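Local coordinates for uncharacterized protein (Neisseria gonorrhoeae, PDB 5V77) that is of unknown function but folds as an all-antiparallel beta protein of the NGO_1070-like family and forms a two-chain assembly, at residues K11-N16 against P78-Y83; N29-S34 against S50-F55. All blocks are in the same frame, centred on the assembly; numbering follows the deposited sequence.

Contact 1: K11-N16 against P78-Y83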
loop_
_atom_site.group_PDB
_atom_site.type_symbol
_atom_site.label_atom_id
_atom_site.label_comp_id
_atom_site.label_asym_id
_atom_site.label_seq_id
_atom_site.Cartn_x
_atom_site.Cartn_y
_atom_site.Cartn_z
ATOM N N LYS A 11 5.606 -17.850 12.451
ATOM C CA LYS A 11 4.327 -18.539 12.539
ATOM C C LYS A 11 3.588 -18.395 11.215
ATOM O O LYS A 11 3.602 -17.325 10.609
ATOM C CB LYS A 11 3.501 -17.959 13.691
ATOM C CG LYS A 11 2.246 -18.717 14.044
ATOM C CD LYS A 11 1.694 -18.210 15.373
ATOM C CE LYS A 11 0.424 -17.391 15.191
ATOM N NZ LYS A 11 0.163 -16.514 16.369
ATOM N N ASN A 12 2.953 -19.470 10.762
ATOM C CA ASN A 12 2.156 -19.426 9.543
ATOM C C ASN A 12 0.686 -19.290 9.910
ATOM O O ASN A 12 0.169 -20.073 10.713
ATOM C CB ASN A 12 2.375 -20.675 8.690
ATOM C CG ASN A 12 3.702 -20.655 7.967
ATOM O OD1 ASN A 12 3.965 -19.770 7.150
ATOM N ND2 ASN A 12 4.546 -21.640 8.254
ATOM N N ILE A 13 0.016 -18.299 9.325
ATOM C CA ILE A 13 -1.390 -18.046 9.597
ATOM C C ILE A 13 -2.144 -17.950 8.276
ATOM O O ILE A 13 -1.550 -17.861 7.201
ATOM C CB ILE A 13 -1.604 -16.775 10.436
ATOM C CG1 ILE A 13 -1.172 -15.529 9.648
ATOM C CG2 ILE A 13 -0.857 -16.890 11.753
ATOM C CD1 ILE A 13 -1.577 -14.229 10.280
ATOM N N PHE A 14 -3.477 -18.010 8.375
ATOM C CA PHE A 14 -4.371 -17.758 7.242
ATOM C C PHE A 14 -4.056 -18.693 6.070
ATOM O O PHE A 14 -3.686 -18.264 4.973
ATOM C CB PHE A 14 -4.311 -16.283 6.825
ATOM C CG PHE A 14 -5.256 -15.404 7.594
ATOM C CD1 PHE A 14 -5.241 -15.395 8.977
ATOM C CD2 PHE A 14 -6.159 -14.585 6.938
ATOM C CE1 PHE A 14 -6.116 -14.599 9.700
ATOM C CE2 PHE A 14 -7.030 -13.779 7.671
ATOM C CZ PHE A 14 -7.008 -13.793 9.036
ATOM N N HIS A 15 -4.217 -19.994 6.323
ATOM C CA HIS A 15 -3.968 -20.986 5.283
ATOM C C HIS A 15 -5.067 -20.949 4.229
ATOM O O HIS A 15 -6.257 -20.865 4.555
ATOM C CB HIS A 15 -3.893 -22.391 5.877
ATOM C CG HIS A 15 -2.631 -22.676 6.631
ATOM N ND1 HIS A 15 -2.049 -21.769 7.491
ATOM C CD2 HIS A 15 -1.856 -23.783 6.674
ATOM C CE1 HIS A 15 -0.962 -22.302 8.019
ATOM N NE2 HIS A 15 -0.820 -23.521 7.536
ATOM N N ASN A 16 -4.657 -21.011 2.963
ATOM C CA ASN A 16 -5.554 -21.126 1.818
ATOM C C ASN A 16 -6.647 -20.054 1.844
ATOM O O ASN A 16 -7.842 -20.337 1.870
ATOM C CB ASN A 16 -6.139 -22.544 1.751
ATOM C CG ASN A 16 -5.051 -23.611 1.642
ATOM O OD1 ASN A 16 -3.943 -23.346 1.164
ATOM N ND2 ASN A 16 -5.359 -24.819 2.093
ATOM N N PRO A 78 -1.393 -19.432 -0.203
ATOM C CA PRO A 78 -1.315 -20.666 0.601
ATOM C C PRO A 78 -1.224 -20.417 2.100
ATOM O O PRO A 78 -1.867 -21.131 2.881
ATOM C CB PRO A 78 -0.047 -21.345 0.062
ATOM C CG PRO A 78 0.108 -20.796 -1.333
ATOM C CD PRO A 78 -0.347 -19.370 -1.234
ATOM N N GLU A 79 -0.426 -19.443 2.525
ATOM C CA GLU A 79 -0.247 -19.131 3.941
ATOM C C GLU A 79 0.507 -17.815 4.044
ATOM O O GLU A 79 1.138 -17.369 3.084
ATOM C CB GLU A 79 0.516 -20.236 4.677
ATOM C CG GLU A 79 1.951 -20.373 4.213
ATOM C CD GLU A 79 2.601 -21.645 4.720
ATOM O OE1 GLU A 79 2.107 -22.219 5.718
ATOM O OE2 GLU A 79 3.604 -22.071 4.107
ATOM N N ILE A 80 0.434 -17.202 5.221
ATOM C CA ILE A 80 1.042 -15.903 5.497
ATOM C C ILE A 80 2.018 -16.073 6.657
ATOM O O ILE A 80 1.648 -16.596 7.715
ATOM C CB ILE A 80 -0.029 -14.839 5.811
ATOM C CG1 ILE A 80 -0.915 -14.649 4.577
ATOM C CG2 ILE A 80 0.627 -13.503 6.243
ATOM C CD1 ILE A 80 -2.118 -13.756 4.789
ATOM N N GLU A 81 3.268 -15.659 6.447
ATOM C CA GLU A 81 4.295 -15.755 7.477
ATOM C C GLU A 81 4.169 -14.581 8.434
ATOM O O GLU A 81 4.132 -13.429 7.998
ATOM C CB GLU A 81 5.687 -15.746 6.849
ATOM C CG GLU A 81 5.899 -16.758 5.750
ATOM C CD GLU A 81 7.037 -16.356 4.829
ATOM O OE1 GLU A 81 6.803 -16.234 3.607
ATOM O OE2 GLU A 81 8.160 -16.134 5.330
ATOM N N LEU A 82 4.119 -14.862 9.733
ATOM C CA LEU A 82 4.023 -13.819 10.749
ATOM C C LEU A 82 5.242 -13.908 11.655
ATOM O O LEU A 82 5.523 -14.975 12.220
ATOM C CB LEU A 82 2.730 -13.953 11.560
ATOM C CG LEU A 82 2.556 -13.022 12.772
ATOM C CD1 LEU A 82 2.528 -11.561 12.366
ATOM C CD2 LEU A 82 1.299 -13.372 13.548
ATOM N N TYR A 83 5.974 -12.803 11.768
ATOM C CA TYR A 83 7.167 -12.703 12.601
ATOM C C TYR A 83 6.905 -11.707 13.720
ATOM O O TYR A 83 6.408 -10.606 13.465
ATOM C CB TYR A 83 8.381 -12.239 11.791
ATOM C CG TYR A 83 8.746 -13.133 10.632
ATOM C CD1 TYR A 83 9.785 -14.052 10.737
ATOM C CD2 TYR A 83 8.056 -13.059 9.431
ATOM C CE1 TYR A 83 10.123 -14.873 9.671
ATOM C CE2 TYR A 83 8.384 -13.877 8.363
ATOM C CZ TYR A 83 9.414 -14.778 8.489
ATOM O OH TYR A 83 9.730 -15.582 7.421
#
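Glu-79 places CG between its own backbone N and carbonyl carbon (chi1 66°) and then runs extended, while Asn-12 keeps CG beside its backbone N; together these torsions lay the carboxylate against the amide. The two planes are 14° apart and stacked, Glu-79 OE1 standing 3.2 Å from Asn-12 CG. No hydrogen bond joins them: the contact is plane on plane, which two flat polar groups allow at a largely exposed surface. Glu-79 also sends CB over one face of the His-15 ring, a CH-pi contact 4.2 Å from the centroid, with ring and carboxylate nearly perpendicular. In the antiparallel backbone pairing, Ile-13 N gives a nearly straight bond to Ile-80 O (2.9 Å), returned by Ile-80 N to Ile-13 O, and Leu-82 N reaches Lys-11 O at 2.7 Å. Past the strand end, Asn-16 N still bonds Pro-78 O at 2.8 Å, from above the carbonyl plane. On the sheet face opposite Asn-12, beta-branched Ile-13 sets CG1 4.1 Å from Ile-80 CB, suiting a buried strand pair. Ile-13 and Leu-82 meet Phe-108 of strand 105-109, Ile-13 and Ile-80 pack on Ile-47 of strand 43-58, and strand 89-94 pairs with 80-83.

Contact 2: N29-S34 against S50-F55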
loop_
_atom_site.group_PDB
_atom_site.type_symbol
_atom_site.label_atom_id
_atom_site.label_comp_id
_atom_site.label_asym_id
_atom_site.label_seq_id
_atom_site.Cartn_x
_atom_site.Cartn_y
_atom_site.Cartn_z
ATOM N N ASN A 29 -2.560 5.365 9.629
ATOM C CA ASN A 29 -1.678 4.654 10.558
ATOM C C ASN A 29 -1.880 3.149 10.562
ATOM O O ASN A 29 -1.051 2.430 11.162
ATOM C CB ASN A 29 -1.869 5.178 11.989
ATOM C CG ASN A 29 -1.342 6.590 12.171
ATOM O OD1 ASN A 29 -0.676 7.145 11.286
ATOM N ND2 ASN A 29 -1.624 7.178 13.326
ATOM N N THR A 30 -2.964 2.661 9.955
ATOM C CA THR A 30 -3.334 1.255 10.014
ATOM C C THR A 30 -3.613 0.755 8.611
ATOM O O THR A 30 -4.220 1.470 7.793
ATOM C CB THR A 30 -4.567 1.046 10.894
ATOM O OG1 THR A 30 -4.238 1.411 12.227
ATOM C CG2 THR A 30 -5.029 -0.427 10.870
ATOM N N LEU A 31 -3.152 -0.465 8.334
ATOM C CA LEU A 31 -3.489 -1.185 7.113
ATOM C C LEU A 31 -4.268 -2.437 7.473
ATOM O O LEU A 31 -3.838 -3.213 8.342
ATOM C CB LEU A 31 -2.235 -1.580 6.327
ATOM C CG LEU A 31 -1.651 -0.479 5.436
ATOM C CD1 LEU A 31 -0.288 -0.914 4.970
ATOM C CD2 LEU A 31 -2.582 -0.242 4.239
ATOM N N THR A 32 -5.390 -2.655 6.793
ATOM C CA THR A 32 -6.168 -3.873 7.001
ATOM C C THR A 32 -6.241 -4.634 5.690
ATOM O O THR A 32 -6.583 -4.065 4.641
ATOM C CB THR A 32 -7.574 -3.565 7.533
ATOM O OG1 THR A 32 -7.454 -2.819 8.754
ATOM C CG2 THR A 32 -8.352 -4.876 7.834
ATOM N N LEU A 33 -5.903 -5.910 5.756
ATOM C CA LEU A 33 -5.987 -6.821 4.626
ATOM C C LEU A 33 -7.193 -7.716 4.851
ATOM O O LEU A 33 -7.331 -8.283 5.935
ATOM C CB LEU A 33 -4.709 -7.659 4.518
ATOM C CG LEU A 33 -3.494 -7.033 3.828
ATOM C CD1 LEU A 33 -3.028 -5.780 4.563
ATOM C CD2 LEU A 33 -2.349 -8.041 3.767
ATOM N N SER A 34 -8.074 -7.832 3.851
ATOM C CA SER A 34 -9.284 -8.630 4.019
ATOM C C SER A 34 -9.284 -9.811 3.066
ATOM O O SER A 34 -8.806 -9.706 1.931
ATOM C CB SER A 34 -10.541 -7.795 3.805
ATOM O OG SER A 34 -10.615 -6.797 4.813
ATOM N N SER A 50 -1.350 -2.313 12.794
ATOM C CA SER A 50 -1.536 -1.009 13.431
ATOM C C SER A 50 -0.202 -0.307 13.669
ATOM O O SER A 50 0.737 -0.909 14.208
ATOM C CB SER A 50 -2.277 -1.142 14.766
ATOM O OG SER A 50 -3.544 -1.733 14.553
ATOM N N ASN A 51 -0.153 0.985 13.310
ATOM C CA ASN A 51 1.042 1.821 13.402
ATOM C C ASN A 51 2.090 1.291 12.438
ATOM O O ASN A 51 3.070 0.644 12.824
ATOM C CB ASN A 51 1.549 1.908 14.854
ATOM C CG ASN A 51 0.580 2.648 15.734
ATOM O OD1 ASN A 51 -0.342 3.298 15.227
ATOM N ND2 ASN A 51 0.750 2.545 17.048
ATOM N N ILE A 52 1.869 1.580 11.157
ATOM C CA ILE A 52 2.681 1.025 10.087
ATOM C C ILE A 52 4.102 1.544 10.166
ATOM O O ILE A 52 4.343 2.749 10.337
ATOM C CB ILE A 52 2.059 1.384 8.732
ATOM C CG1 ILE A 52 0.683 0.739 8.632
ATOM C CG2 ILE A 52 2.974 0.942 7.578
ATOM C CD1 ILE A 52 0.719 -0.734 8.594
ATOM N N LEU A 53 5.057 0.632 10.012
ATOM C CA LEU A 53 6.457 0.984 9.858
ATOM C C LEU A 53 6.848 0.980 8.393
ATOM O O LEU A 53 7.323 1.995 7.886
ATOM C CB LEU A 53 7.350 0.025 10.661
ATOM C CG LEU A 53 6.946 0.005 12.138
ATOM C CD1 LEU A 53 7.712 -1.058 12.888
ATOM C CD2 LEU A 53 7.159 1.367 12.760
ATOM N N ASN A 54 6.625 -0.127 7.687
ATOM C CA ASN A 54 6.757 -0.050 6.242
ATOM C C ASN A 54 5.794 -1.018 5.572
ATOM O O ASN A 54 5.301 -1.975 6.180
ATOM C CB ASN A 54 8.194 -0.307 5.791
ATOM C CG ASN A 54 8.767 -1.548 6.401
ATOM O OD1 ASN A 54 8.404 -2.657 6.021
ATOM N ND2 ASN A 54 9.658 -1.372 7.371
ATOM N N PHE A 55 5.521 -0.728 4.300
ATOM C CA PHE A 55 4.649 -1.540 3.463
ATOM C C PHE A 55 5.320 -1.659 2.101
ATOM O O PHE A 55 5.649 -0.642 1.492
ATOM C CB PHE A 55 3.258 -0.884 3.370
ATOM C CG PHE A 55 2.323 -1.500 2.358
ATOM C CD1 PHE A 55 2.438 -2.822 1.962
ATOM C CD2 PHE A 55 1.316 -0.733 1.803
ATOM C CE1 PHE A 55 1.577 -3.353 1.024
ATOM C CE2 PHE A 55 0.445 -1.265 0.875
ATOM C CZ PHE A 55 0.578 -2.576 0.485
HETATM O O HOH W 1 -2.864 2.711 14.260
#
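The carbonyl oxygen of Asn-29 is gripped by two successive backbone N-H groups across the contact. Ile-52 N donates to Asn-29 O at 3.0 Å, tilted 33° from the carbonyl plane, and Asn-51 N gives a second, weak bond to Asn-29 O at 2.7 Å, bent to 122° at the hydrogen. Both N-H groups can turn to one acceptor because the chain turns a corner at Asn-51, whose positive phi of 66° is a backbone shape that asparagine adopts more readily than most residues. A water extends the grip, donating to Thr-30 OG1 and to Asn-51 OD1, each at 2.8 Å. The threonine hydroxyl is also bonded to Asp-26, and the amide nitrogen of Asn-51 to Glu-104, so each side chain has a second polar partner.

These residues lie at the open end of the beta hairpin of strands 30-37 and 43-58, where Thr-30 and Ser-50 form an antiparallel non-hydrogen-bonded pair. Asn-29 and Thr-30 together face Ser-25, a classic beta bulge on the other side of the strand. Beyond the corner, strand 43-58 leaves its partner, and side chains take over from backbone bonds.

Leu-31 CD1 meets Ile-52 CD1 at 3.8 Å, the two aliphatic chains crossing at about a right angle. In the conformer of Phe-55 described here, one of two, Leu-31 CD1 also lies 3.6 Å from Phe-55 CD2, approaching the ring obliquely. Branched leucine and isoleucine with a broad ring suit this buried interior, which Ile-101 of strand 98-103 also lines. Asn-54 and Phe-55 pair antiparallel with a strand of the second subunit, so the sheet continues across the interface, and the amide of Asn-29 bonds to backbone atoms of Leu-72 and Asp-70 of that second subunit.

Overall arrangement
From the N terminus, 11-16 comes first and pairs with 78-83, 62 residues further on; contact 1 thus closes a long loop made of strands and connections, without helix. Inside that loop lie strands 17-25, 30-37 and 43-58, and contact 2 closes the much shorter hairpin loop between 29-34 and 50-55. Contact 2 is therefore nested wholly within contact 1, and the two do not cross. Their centres lie about 17 Å apart, with nearest atoms about 6 Å apart. Both belong to one antiparallel sheet: contact 1 joins the N-terminal strand to strand 75-84, and contact 2 joins the two strands of the hairpin, at the end that reaches the second subunit.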